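Succinylglutamate desuccinylase (Vibrio parahaemolyticus, PDB 2BCO) probably catalyses the zinc-dependent hydrolysis of N-succinyl-L-glutamate to succinate and L-glutamate, the last step of arginine degradation by the AST pathway. Local coordinates at residues A[24-27]-A[33-36]; A[12-17]-A[37-42]; A[277-282]-A[313-318]; A[97-102]-A[106-111]. All blocks are in the same frame, centred on the assembly; numbering follows the deposited sequence.

Interaction 1: residues A[24-27]-A[33-36]; sequences AEQV and QLKL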
loop_
_atom_site.group_PDB
_atom_site.type_symbol
_atom_site.label_atom_id
_atom_site.label_comp_id
_atom_site.label_asym_id
_atom_site.label_seq_id
_atom_site.Cartn_x
_atom_site.Cartn_y
_atom_site.Cartn_z
ATOM N N ALA A 24 -11.206 19.637 13.675
ATOM C CA ALA A 24 -12.475 19.417 14.351
ATOM C C ALA A 24 -12.514 18.000 14.902
ATOM O O ALA A 24 -11.944 17.083 14.314
ATOM C CB ALA A 24 -13.627 19.634 13.381
ATOM N N GLU A 25 -13.166 17.826 16.047
ATOM C CA GLU A 25 -13.285 16.509 16.658
ATOM C C GLU A 25 -14.757 16.210 16.892
ATOM O O GLU A 25 -15.601 17.096 16.781
ATOM C CB GLU A 25 -12.524 16.444 17.988
ATOM C CG GLU A 25 -13.166 17.222 19.122
ATOM C CD GLU A 25 -12.820 16.649 20.487
ATOM O OE1 GLU A 25 -13.159 15.472 20.747
ATOM O OE2 GLU A 25 -12.207 17.372 21.300
ATOM N N GLN A 26 -15.059 14.959 17.224
ATOM C CA GLN A 26 -16.432 14.541 17.460
ATOM C C GLN A 26 -16.509 13.203 18.178
ATOM O O GLN A 26 -15.785 12.263 17.842
ATOM C CB GLN A 26 -17.177 14.432 16.135
ATOM C CG GLN A 26 -18.581 13.884 16.255
ATOM C CD GLN A 26 -19.215 13.669 14.902
ATOM O OE1 GLN A 26 -19.272 14.586 14.080
ATOM N NE2 GLN A 26 -19.696 12.457 14.656
ATOM N N VAL A 27 -17.392 13.119 19.166
ATOM C CA VAL A 27 -17.570 11.888 19.918
ATOM C C VAL A 27 -18.905 11.272 19.535
ATOM O O VAL A 27 -19.949 11.912 19.650
ATOM C CB VAL A 27 -17.544 12.147 21.436
ATOM C CG1 VAL A 27 -17.754 10.840 22.189
ATOM C CG2 VAL A 27 -16.213 12.780 21.830
ATOM N N GLN A 33 -14.341 7.986 18.855
ATOM C CA GLN A 33 -13.903 9.359 18.659
ATOM C C GLN A 33 -13.300 9.599 17.271
ATOM O O GLN A 33 -12.455 8.833 16.808
ATOM C CB GLN A 33 -12.889 9.721 19.740
ATOM C CG GLN A 33 -12.467 11.170 19.748
ATOM C CD GLN A 33 -11.527 11.484 20.894
ATOM O OE1 GLN A 33 -11.091 12.620 21.054
ATOM N NE2 GLN A 33 -11.213 10.474 21.702
ATOM N N LEU A 34 -13.750 10.668 16.620
ATOM C CA LEU A 34 -13.278 11.048 15.291
ATOM C C LEU A 34 -12.569 12.404 15.356
ATOM O O LEU A 34 -13.109 13.365 15.904
ATOM C CB LEU A 34 -14.459 11.152 14.325
ATOM C CG LEU A 34 -15.290 9.896 14.062
ATOM C CD1 LEU A 34 -16.509 10.260 13.244
ATOM C CD2 LEU A 34 -14.451 8.869 13.326
ATOM N N LYS A 35 -11.366 12.483 14.796
ATOM C CA LYS A 35 -10.613 13.732 14.801
ATOM C C LYS A 35 -10.079 14.058 13.410
ATOM O O LYS A 35 -9.276 13.308 12.854
ATOM C CB LYS A 35 -9.447 13.645 15.794
ATOM C CG LYS A 35 -9.861 13.285 17.217
ATOM C CD LYS A 35 -8.702 13.412 18.197
ATOM C CE LYS A 35 -7.579 12.428 17.879
ATOM N NZ LYS A 35 -6.431 12.540 18.835
ATOM N N LEU A 36 -10.534 15.172 12.841
ATOM C CA LEU A 36 -10.073 15.589 11.521
ATOM C C LEU A 36 -8.952 16.602 11.714
ATOM O O LEU A 36 -9.204 17.777 11.952
ATOM C CB LEU A 36 -11.211 16.228 10.717
ATOM C CG LEU A 36 -10.901 16.495 9.234
ATOM C CD1 LEU A 36 -10.759 15.172 8.496
ATOM C CD2 LEU A 36 -12.012 17.323 8.608
#
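Strands 24-27 and 33-36 pair antiparallel through their backbones at the surface, close to the N terminus of the chain. Ala-24 faces Leu-36 and Gln-26 faces Leu-34 in hydrogen-bonded pairs. The bond from Leu-36 N to Ala-24 O measures 2.8 Å, whereas the return bond from Ala-24 N to Leu-36 O is longer, 3.2 Å. In the second pair Leu-34 N reaches Gln-26 O at 2.9 Å. Glu-25 with Lys-35 and Val-27 with Gln-33 are the non-hydrogen-bonded pairs of this beta hairpin, which strand 41-45 extends beyond 33-38. There Glu-25 CA also makes a C-H...O contact with Leu-34 O at 3.2 Å.

On one face, Gln-26 CG is anti to the backbone N (chi1 175°), and the extended chain runs beside Leu-34, pointing the same way, with Gln-26 NE2 4.1 Å from Leu-34 CD1; Leu-5 and Glu-81 touch both. On the other face Glu-25 and Gln-33 cross obliquely and bring Glu-25 OE1 to 3.5 Å from Gln-33 OE1, two oxygens with no hydrogen bond between them, the carboxylate and amide planes 15° apart. The end of Lys-35 leads away from strand 24-27, and its NZ hydrogen-bonds Tyr-37 OH, two residues on in the same strand.

Interaction 2: residues A[12-17]-A[37-42]; sequences TDTLDV and YQRGVL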
loop_
_atom_site.group_PDB
_atom_site.type_symbol
_atom_site.label_atom_id
_atom_site.label_comp_id
_atom_site.label_asym_id
_atom_site.label_seq_id
_atom_site.Cartn_x
_atom_site.Cartn_y
_atom_site.Cartn_z
ATOM N N THR A 12 -15.497 13.142 -0.437
ATOM C CA THR A 12 -16.049 14.272 -1.177
ATOM C C THR A 12 -15.543 15.594 -0.604
ATOM O O THR A 12 -15.132 16.477 -1.354
ATOM C CB THR A 12 -17.590 14.259 -1.168
ATOM O OG1 THR A 12 -18.056 13.080 -1.841
ATOM C CG2 THR A 12 -18.135 15.483 -1.897
ATOM N N ASP A 13 -15.565 15.735 0.718
ATOM C CA ASP A 13 -15.074 16.965 1.324
ATOM C C ASP A 13 -13.601 17.147 0.977
ATOM O O ASP A 13 -13.170 18.246 0.624
ATOM C CB ASP A 13 -15.219 16.937 2.844
ATOM C CG ASP A 13 -16.646 17.167 3.305
ATOM O OD1 ASP A 13 -16.819 17.611 4.459
ATOM O OD2 ASP A 13 -17.595 16.897 2.535
ATOM N N THR A 14 -12.833 16.066 1.079
ATOM C CA THR A 14 -11.408 16.119 0.782
ATOM C C THR A 14 -11.169 16.627 -0.633
ATOM O O THR A 14 -10.231 17.389 -0.874
ATOM C CB THR A 14 -10.745 14.723 0.938
ATOM O OG1 THR A 14 -10.801 14.309 2.308
ATOM C CG2 THR A 14 -9.300 14.768 0.509
ATOM N N LEU A 15 -12.023 16.213 -1.563
ATOM C CA LEU A 15 -11.886 16.622 -2.957
ATOM C C LEU A 15 -12.345 18.050 -3.250
ATOM O O LEU A 15 -11.996 18.605 -4.288
ATOM C CB LEU A 15 -12.622 15.631 -3.869
ATOM C CG LEU A 15 -11.730 14.527 -4.467
ATOM C CD1 LEU A 15 -10.713 14.060 -3.438
ATOM C CD2 LEU A 15 -12.580 13.362 -4.951
ATOM N N ASP A 16 -13.107 18.646 -2.335
ATOM C CA ASP A 16 -13.587 20.012 -2.523
ATOM C C ASP A 16 -12.679 21.014 -1.820
ATOM O O ASP A 16 -12.594 21.039 -0.592
ATOM C CB ASP A 16 -15.022 20.152 -2.003
ATOM C CG ASP A 16 -15.570 21.559 -2.179
ATOM O OD1 ASP A 16 -15.273 22.190 -3.216
ATOM O OD2 ASP A 16 -16.310 22.029 -1.291
ATOM N N VAL A 17 -12.012 21.848 -2.608
ATOM C CA VAL A 17 -11.089 22.840 -2.071
ATOM C C VAL A 17 -11.750 23.929 -1.228
ATOM O O VAL A 17 -11.106 24.523 -0.361
ATOM C CB VAL A 17 -10.300 23.523 -3.205
ATOM C CG1 VAL A 17 -9.180 24.372 -2.622
ATOM C CG2 VAL A 17 -9.740 22.474 -4.149
ATOM N N TYR A 37 -7.711 16.144 11.611
ATOM C CA TYR A 37 -6.565 17.020 11.801
ATOM C C TYR A 37 -6.423 18.082 10.722
ATOM O O TYR A 37 -6.153 19.244 11.019
ATOM C CB TYR A 37 -5.281 16.201 11.862
ATOM C CG TYR A 37 -5.151 15.337 13.091
ATOM C CD1 TYR A 37 -5.125 15.899 14.366
ATOM C CD2 TYR A 37 -5.003 13.960 12.982
ATOM C CE1 TYR A 37 -4.952 15.103 15.504
ATOM C CE2 TYR A 37 -4.830 13.158 14.108
ATOM C CZ TYR A 37 -4.802 13.734 15.363
ATOM O OH TYR A 37 -4.620 12.940 16.472
ATOM N N GLN A 38 -6.602 17.676 9.470
ATOM C CA GLN A 38 -6.482 18.576 8.327
ATOM C C GLN A 38 -7.134 17.865 7.147
ATOM O O GLN A 38 -7.666 16.766 7.310
ATOM C CB GLN A 38 -5.004 18.841 8.027
ATOM C CG GLN A 38 -4.219 17.571 7.729
ATOM C CD GLN A 38 -2.732 17.804 7.565
ATOM O OE1 GLN A 38 -2.016 18.037 8.538
ATOM N NE2 GLN A 38 -2.258 17.743 6.327
ATOM N N ARG A 39 -7.090 18.472 5.964
ATOM C CA ARG A 39 -7.704 17.848 4.795
ATOM C C ARG A 39 -7.159 16.444 4.507
ATOM O O ARG A 39 -5.958 16.257 4.307
ATOM C CB ARG A 39 -7.536 18.730 3.548
ATOM C CG ARG A 39 -8.183 18.136 2.296
ATOM C CD ARG A 39 -8.372 19.129 1.142
ATOM N NE ARG A 39 -7.122 19.536 0.502
ATOM C CZ ARG A 39 -6.987 19.765 -0.807
ATOM N NH1 ARG A 39 -8.025 19.622 -1.628
ATOM N NH2 ARG A 39 -5.814 20.149 -1.296
ATOM N N GLY A 40 -8.059 15.463 4.506
ATOM C CA GLY A 40 -7.680 14.093 4.215
ATOM C C GLY A 40 -6.989 13.327 5.324
ATOM O O GLY A 40 -6.385 12.291 5.072
ATOM N N VAL A 41 -7.068 13.824 6.548
ATOM C CA VAL A 41 -6.433 13.151 7.669
ATOM C C VAL A 41 -7.491 12.976 8.753
ATOM O O VAL A 41 -7.933 13.946 9.363
ATOM C CB VAL A 41 -5.245 13.976 8.194
ATOM C CG1 VAL A 41 -4.548 13.241 9.333
ATOM C CG2 VAL A 41 -4.264 14.243 7.043
ATOM N N LEU A 42 -7.909 11.737 8.977
ATOM C CA LEU A 42 -8.947 11.469 9.964
ATOM C C LEU A 42 -8.499 10.394 10.938
ATOM O O LEU A 42 -8.169 9.284 10.526
ATOM C CB LEU A 42 -10.226 10.992 9.258
ATOM C CG LEU A 42 -11.628 11.221 9.859
ATOM C CD1 LEU A 42 -12.512 10.001 9.565
ATOM C CD2 LEU A 42 -11.558 11.459 11.358
HETATM O O HOH W 1 -10.847 15.992 4.541
#
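The end of helix 10-15 packs on the type II beta turn Gln-38 to Val-41, which links strands 33-38 and 41-45, and the two meet through Thr-14 and the Arg-39 and Gly-40 pair at the middle of the turn. Ahead of them, Gln-38 O accepts the turn's closing bond from Val-41 N.

Arg-39 contributes the largest share of the contact. Its CG stands anti to the backbone N (chi1 -179°), which sends the chain toward the helix, and a bend at chi3 of 70° then turns the guanidinium over the helix end. On the way CG passes 4.0 Å from Thr-14 CG2. NH1 donates to Thr-14 O at 3.2 Å; it approaches that carbonyl almost head-on, although the oxygen sits 27° out of the guanidinium plane. Since Asp-16 is the first residue to leave helical geometry, the carbonyl belongs to the last turn of the helix, where a cationic partner would be favourable. Pro-98 of helix 98-102 touches both Thr-14 and Arg-39.

Gly-40 follows with a positive phi, as suits the third position of a type II turn, and its CA comes 3.7 Å from Thr-14 OG1. Thr-14 OG1 is also hydrogen-bonded to Phe-10 O within the helix. A water links the two segments, donating to Thr-14 OG1 at 2.8 Å and accepting from Gly-40 N at 2.8 Å.

Interaction 3: residues A[277-282]-A[313-318]; sequences FDDNVE and PNRHVA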
loop_
_atom_site.group_PDB
_atom_site.type_symbol
_atom_site.label_atom_id
_atom_site.label_comp_id
_atom_site.label_asym_id
_atom_site.label_seq_id
_atom_site.Cartn_x
_atom_site.Cartn_y
_atom_site.Cartn_z
ATOM N N PHE A 277 8.527 -7.097 -24.953
ATOM C CA PHE A 277 7.084 -7.079 -24.735
ATOM C C PHE A 277 6.538 -5.659 -24.840
ATOM O O PHE A 277 7.288 -4.689 -24.742
ATOM C CB PHE A 277 6.729 -7.689 -23.363
ATOM C CG PHE A 277 7.595 -7.199 -22.208
ATOM C CD1 PHE A 277 7.482 -5.893 -21.718
ATOM C CD2 PHE A 277 8.537 -8.051 -21.622
ATOM C CE1 PHE A 277 8.291 -5.448 -20.647
ATOM C CE2 PHE A 277 9.347 -7.618 -20.555
ATOM C CZ PHE A 277 9.226 -6.312 -20.074
ATOM N N ASP A 278 5.229 -5.547 -25.038
ATOM C CA ASP A 278 4.566 -4.254 -25.164
ATOM C C ASP A 278 4.433 -3.546 -23.828
ATOM O O ASP A 278 4.605 -4.153 -22.770
ATOM C CB ASP A 278 3.174 -4.428 -25.776
ATOM C CG ASP A 278 3.225 -4.744 -27.254
ATOM O OD1 ASP A 278 2.151 -4.984 -27.847
ATOM O OD2 ASP A 278 4.337 -4.747 -27.824
ATOM N N ASP A 279 4.112 -2.258 -23.887
ATOM C CA ASP A 279 3.955 -1.460 -22.678
ATOM C C ASP A 279 2.805 -1.928 -21.787
ATOM O O ASP A 279 2.812 -1.660 -20.588
ATOM C CB ASP A 279 3.773 0.019 -23.037
ATOM C CG ASP A 279 5.018 0.617 -23.658
ATOM O OD1 ASP A 279 6.129 0.275 -23.200
ATOM O OD2 ASP A 279 4.890 1.434 -24.597
ATOM N N ASN A 280 1.822 -2.618 -22.360
ATOM C CA ASN A 280 0.704 -3.123 -21.569
ATOM C C ASN A 280 1.053 -4.492 -20.976
ATOM O O ASN A 280 0.172 -5.280 -20.620
ATOM C CB ASN A 280 -0.571 -3.221 -22.420
ATOM C CG ASN A 280 -0.385 -4.076 -23.666
ATOM O OD1 ASN A 280 0.616 -4.782 -23.814
ATOM N ND2 ASN A 280 -1.357 -4.020 -24.566
ATOM N N VAL A 281 2.350 -4.765 -20.883
ATOM C CA VAL A 281 2.844 -6.018 -20.325
ATOM C C VAL A 281 2.297 -6.194 -18.903
ATOM O O VAL A 281 2.339 -5.269 -18.097
ATOM C CB VAL A 281 4.385 -6.014 -20.282
ATOM C CG1 VAL A 281 4.874 -4.827 -19.462
ATOM C CG2 VAL A 281 4.901 -7.321 -19.718
ATOM N N GLU A 282 1.790 -7.381 -18.596
ATOM C CA GLU A 282 1.221 -7.654 -17.279
ATOM C C GLU A 282 2.265 -7.896 -16.194
ATOM O O GLU A 282 3.374 -8.359 -16.475
ATOM C CB GLU A 282 0.291 -8.877 -17.358
ATOM C CG GLU A 282 -1.071 -8.604 -17.985
ATOM C CD GLU A 282 -1.933 -9.858 -18.124
ATOM O OE1 GLU A 282 -1.893 -10.730 -17.228
ATOM O OE2 GLU A 282 -2.666 -9.971 -19.134
ATOM N N PRO A 313 7.659 -3.394 -14.481
ATOM C CA PRO A 313 8.613 -3.051 -15.544
ATOM C C PRO A 313 8.490 -1.569 -15.888
ATOM O O PRO A 313 7.389 -1.028 -15.903
ATOM C CB PRO A 313 8.167 -3.922 -16.722
ATOM C CG PRO A 313 7.288 -4.979 -16.098
ATOM C CD PRO A 313 6.578 -4.245 -15.000
ATOM N N ASN A 314 9.612 -0.916 -16.163
ATOM C CA ASN A 314 9.593 0.504 -16.518
ATOM C C ASN A 314 10.832 0.844 -17.343
ATOM O O ASN A 314 11.930 0.967 -16.801
ATOM C CB ASN A 314 9.555 1.371 -15.256
ATOM C CG ASN A 314 9.180 2.811 -15.549
ATOM O OD1 ASN A 314 9.664 3.410 -16.515
ATOM N ND2 ASN A 314 8.322 3.379 -14.709
ATOM N N ARG A 315 10.642 0.997 -18.650
ATOM C CA ARG A 315 11.737 1.303 -19.570
ATOM C C ARG A 315 12.153 2.776 -19.570
ATOM O O ARG A 315 13.202 3.128 -20.110
ATOM C CB ARG A 315 11.344 0.892 -20.989
ATOM C CG ARG A 315 10.149 1.656 -21.565
ATOM C CD ARG A 315 9.622 0.966 -22.815
ATOM N NE ARG A 315 8.525 1.685 -23.449
ATOM C CZ ARG A 315 8.665 2.822 -24.126
ATOM N NH1 ARG A 315 9.860 3.375 -24.263
ATOM N NH2 ARG A 315 7.609 3.403 -24.672
ATOM N N HIS A 316 11.336 3.633 -18.965
ATOM C CA HIS A 316 11.637 5.058 -18.915
ATOM C C HIS A 316 12.540 5.404 -17.738
ATOM O O HIS A 316 13.087 6.505 -17.663
ATOM C CB HIS A 316 10.342 5.858 -18.839
ATOM C CG HIS A 316 9.391 5.565 -19.955
ATOM N ND1 HIS A 316 8.273 4.772 -19.792
ATOM C CD2 HIS A 316 9.397 5.944 -21.253
ATOM C CE1 HIS A 316 7.633 4.679 -20.942
ATOM N NE2 HIS A 316 8.292 5.380 -21.848
ATOM N N VAL A 317 12.686 4.450 -16.826
ATOM C CA VAL A 317 13.520 4.618 -15.647
ATOM C C VAL A 317 14.877 5.210 -16.011
ATOM O O VAL A 317 15.568 4.709 -16.895
ATOM C CB VAL A 317 13.714 3.263 -14.937
ATOM C CG1 VAL A 317 14.910 3.309 -14.018
ATOM C CG2 VAL A 317 12.469 2.927 -14.146
ATOM N N ALA A 318 15.254 6.281 -15.323
ATOM C CA ALA A 318 16.526 6.940 -15.583
ATOM C C ALA A 318 17.696 5.974 -15.438
ATOM O O ALA A 318 17.576 4.919 -14.815
ATOM C CB ALA A 318 16.706 8.125 -14.634
#
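Asp-279 OD1 accepts a hydrogen bond from Arg-315 NE at 2.8 Å, the short arm of a salt bridge between two loops in the AstE/AspA barrel-sandwich hybrid domain. The bond is nearly straight, 168° at the hydrogen. Arg-315 meets OD1 on its syn side, and the oxygen lies almost in the guanidinium plane. A second, weak arm joins Arg-315 NH2 to Asp-279 OD2 at 3.4 Å. Carboxylate and guanidinium are thus close to coplanar, 18° apart, in an uneven side-on pairing through NE and NH2. Arg-315 gets there with an outstretched chain: beyond CG, which sits between the backbone N and carbonyl carbon (chi1 63°), it is extended as far as NE. His-316 NE2 lies over one face of the guanidinium, toward its rim, while the ring covers Arg-315 CG.

Apolar groups from the same loops meet beside the bridge. Val-281 CG1 is 4.1 Å from Pro-313 CG, and Phe-277 CE1 is 4.2 Å from Pro-313 CB. Val-281 CG2 lies over one face of the Phe-277 ring, toward its rim, so these three side chains form a small cluster. Arg-159 NH1 hydrogen-bonds the carbonyl oxygens of Asp-279 and Val-281.

The side chain of Pro-313 lies about 11 Å from that of Glu-219, the predicted active-site residue. With one strong arm and one weak, the pairing would hold the Arg-315 guanidinium chiefly through NE.

Interaction 4: residues A[97-102]-A[106-111]; sequences HPESTL and RFLEEN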
loop_
_atom_site.group_PDB
_atom_site.type_symbol
_atom_site.label_atom_id
_atom_site.label_comp_id
_atom_site.label_asym_id
_atom_site.label_seq_id
_atom_site.Cartn_x
_atom_site.Cartn_y
_atom_site.Cartn_z
ATOM N N HIS A 97 -2.552 13.493 -1.155
ATOM C CA HIS A 97 -2.611 14.073 -2.499
ATOM C C HIS A 97 -3.952 14.261 -3.222
ATOM O O HIS A 97 -4.097 13.869 -4.382
ATOM C CB HIS A 97 -1.703 13.268 -3.413
ATOM C CG HIS A 97 -0.880 14.109 -4.317
ATOM N ND1 HIS A 97 -1.079 15.470 -4.449
ATOM C CD2 HIS A 97 0.165 13.807 -5.124
ATOM C CE1 HIS A 97 -0.195 15.963 -5.288
ATOM N NE2 HIS A 97 0.576 14.972 -5.714
ATOM N N PRO A 98 -4.938 14.888 -2.574
ATOM C CA PRO A 98 -6.219 15.076 -3.257
ATOM C C PRO A 98 -6.127 15.931 -4.534
ATOM O O PRO A 98 -6.956 15.814 -5.436
ATOM C CB PRO A 98 -7.090 15.719 -2.181
ATOM C CG PRO A 98 -6.088 16.469 -1.345
ATOM C CD PRO A 98 -4.968 15.473 -1.224
ATOM N N GLU A 99 -5.114 16.780 -4.623
ATOM C CA GLU A 99 -4.987 17.614 -5.804
ATOM C C GLU A 99 -4.741 16.761 -7.043
ATOM O O GLU A 99 -5.235 17.070 -8.124
ATOM C CB GLU A 99 -3.859 18.634 -5.633
ATOM C CG GLU A 99 -3.728 19.595 -6.801
ATOM C CD GLU A 99 -2.717 20.700 -6.544
ATOM O OE1 GLU A 99 -2.493 21.522 -7.458
ATOM O OE2 GLU A 99 -2.148 20.751 -5.432
ATOM N N SER A 100 -3.989 15.676 -6.883
ATOM C CA SER A 100 -3.692 14.796 -8.007
ATOM C C SER A 100 -4.895 13.913 -8.366
ATOM O O SER A 100 -5.028 13.465 -9.504
ATOM C CB SER A 100 -2.472 13.928 -7.686
ATOM O OG SER A 100 -2.035 13.231 -8.839
ATOM N N THR A 101 -5.764 13.663 -7.394
ATOM C CA THR A 101 -6.950 12.858 -7.644
ATOM C C THR A 101 -7.891 13.696 -8.509
ATOM O O THR A 101 -8.681 13.162 -9.285
ATOM C CB THR A 101 -7.660 12.479 -6.330
ATOM O OG1 THR A 101 -6.750 11.774 -5.485
ATOM C CG2 THR A 101 -8.862 11.593 -6.602
ATOM N N LEU A 102 -7.788 15.016 -8.381
ATOM C CA LEU A 102 -8.617 15.928 -9.167
ATOM C C LEU A 102 -8.101 16.029 -10.602
ATOM O O LEU A 102 -8.880 16.093 -11.551
ATOM C CB LEU A 102 -8.642 17.313 -8.517
ATOM C CG LEU A 102 -9.400 17.405 -7.189
ATOM C CD1 LEU A 102 -9.072 18.716 -6.511
ATOM C CD2 LEU A 102 -10.906 17.277 -7.433
ATOM N N ARG A 106 -1.394 10.281 -11.832
ATOM C CA ARG A 106 -0.631 9.533 -10.849
ATOM C C ARG A 106 -0.025 10.515 -9.853
ATOM O O ARG A 106 -0.076 10.307 -8.631
ATOM C CB ARG A 106 0.470 8.732 -11.552
ATOM C CG ARG A 106 1.007 7.601 -10.722
ATOM C CD ARG A 106 2.067 6.781 -11.449
ATOM N NE ARG A 106 2.257 5.508 -10.762
ATOM C CZ ARG A 106 3.373 4.790 -10.792
ATOM N NH1 ARG A 106 4.423 5.212 -11.485
ATOM N NH2 ARG A 106 3.442 3.650 -10.116
ATOM N N PHE A 107 0.534 11.590 -10.390
ATOM C CA PHE A 107 1.151 12.635 -9.592
ATOM C C PHE A 107 1.128 13.951 -10.366
ATOM O O PHE A 107 0.697 13.992 -11.522
ATOM C CB PHE A 107 2.586 12.246 -9.246
ATOM C CG PHE A 107 3.449 11.946 -10.450
ATOM C CD1 PHE A 107 3.936 12.972 -11.257
ATOM C CD2 PHE A 107 3.804 10.636 -10.754
ATOM C CE1 PHE A 107 4.775 12.697 -12.353
ATOM C CE2 PHE A 107 4.641 10.343 -11.842
ATOM C CZ PHE A 107 5.128 11.377 -12.642
ATOM N N LEU A 108 1.579 15.029 -9.733
ATOM C CA LEU A 108 1.592 16.325 -10.392
ATOM C C LEU A 108 2.995 16.632 -10.892
ATOM O O LEU A 108 3.198 16.871 -12.084
ATOM C CB LEU A 108 1.116 17.407 -9.431
ATOM C CG LEU A 108 -0.312 17.193 -8.912
ATOM C CD1 LEU A 108 -0.672 18.328 -7.972
ATOM C CD2 LEU A 108 -1.302 17.133 -10.076
ATOM N N GLU A 109 3.967 16.619 -9.988
ATOM C CA GLU A 109 5.332 16.876 -10.394
ATOM C C GLU A 109 6.193 15.615 -10.320
ATOM O O GLU A 109 6.894 15.292 -11.274
ATOM C CB GLU A 109 5.914 18.015 -9.554
ATOM C CG GLU A 109 5.165 19.323 -9.783
ATOM C CD GLU A 109 5.631 20.468 -8.901
ATOM O OE1 GLU A 109 5.076 21.578 -9.056
ATOM O OE2 GLU A 109 6.536 20.266 -8.058
ATOM N N GLU A 110 6.120 14.884 -9.213
ATOM C CA GLU A 110 6.923 13.669 -9.069
ATOM C C GLU A 110 6.182 12.571 -8.289
ATOM O O GLU A 110 5.336 12.867 -7.453
ATOM C CB GLU A 110 8.230 14.012 -8.358
ATOM C CG GLU A 110 9.416 13.197 -8.812
ATOM C CD GLU A 110 10.600 13.339 -7.880
ATOM O OE1 GLU A 110 10.837 14.468 -7.417
ATOM O OE2 GLU A 110 11.292 12.329 -7.617
ATOM N N ASN A 111 6.505 11.313 -8.574
ATOM C CA ASN A 111 5.889 10.158 -7.909
ATOM C C ASN A 111 6.055 10.301 -6.394
ATOM O O ASN A 111 7.160 10.199 -5.875
ATOM C CB ASN A 111 6.574 8.866 -8.373
ATOM C CG ASN A 111 5.911 7.594 -7.826
ATOM O OD1 ASN A 111 5.136 7.623 -6.871
ATOM N ND2 ASN A 111 6.234 6.473 -8.435
#
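Leu-108 reaches back from the loop 106-111 to pack against helix 98-102. Its CB points toward the helix, and CG, anti to the carbonyl carbon (chi1 -60°), comes 3.8 Å from His-97 CE1 and 4.1 Å from Ser-100 CB. There the side chain forks. CD1 passes 3.6 Å from His-97 CE1 and lies against the extended chain of Glu-99, which it crosses at about a right angle; its nearest neighbour there is Glu-99 CD at 3.4 Å. Leu-108 CD2 turns the other way, toward the helix backbone, and stops 3.9 Å from Ser-100 CA. The forked leucine thus touches three residues of the first helical turn, beginning at the N-cap position His-97.

Ser-100 adds a closer approach: its OG comes within 3.3 Å of Phe-107 CA, and its hydrogen bond is made to Thr-105 O in the link between the segments. Ser-100 CB also covers the centre of one face of the His-97 imidazole, 3.6 Å above its plane. His-97 NE2 in turn is hydrogen-bonded to Glu-126 OE2, an oxygen that is hydrogen-bonded by Leu-108 N as well, while Glu-126 OE1 takes Glu-109 N and Glu-110 N, so the same carboxylate fixes both the imidazole and the loop backbone.

The loop leads on to the zinc site: the side chain of Arg-106 is about 5 Å from the metal, and Asn-111 OD1 hydrogen-bonds the zinc ligand His-63. Helix 98-102 follows strand 90-95 and has helix 10-15 against Pro-98 and Leu-102, while Glu-126, near the start of helix 125-141, ties that helix to the loop.

In the fold
From the N terminus, interaction 2 opens first: helix 10-15 meets the turn at 39-40, closing a long loop that contains the whole of interaction 1. The hairpin of interaction 1 shares strand 33-38 with it, and the two touch where Leu-36 packs on Val-41. Interaction 4 follows in series as a short loop after strand 90-95, touching interaction 2 where Pro-98 meets Thr-14 and Arg-39. These contacts run from the outer hairpin toward the zinc site. Interaction 3 closes last, bringing together two loops of the barrel-sandwich hybrid domain; it approaches interaction 4 to about 5 Å between nearest atoms without touching.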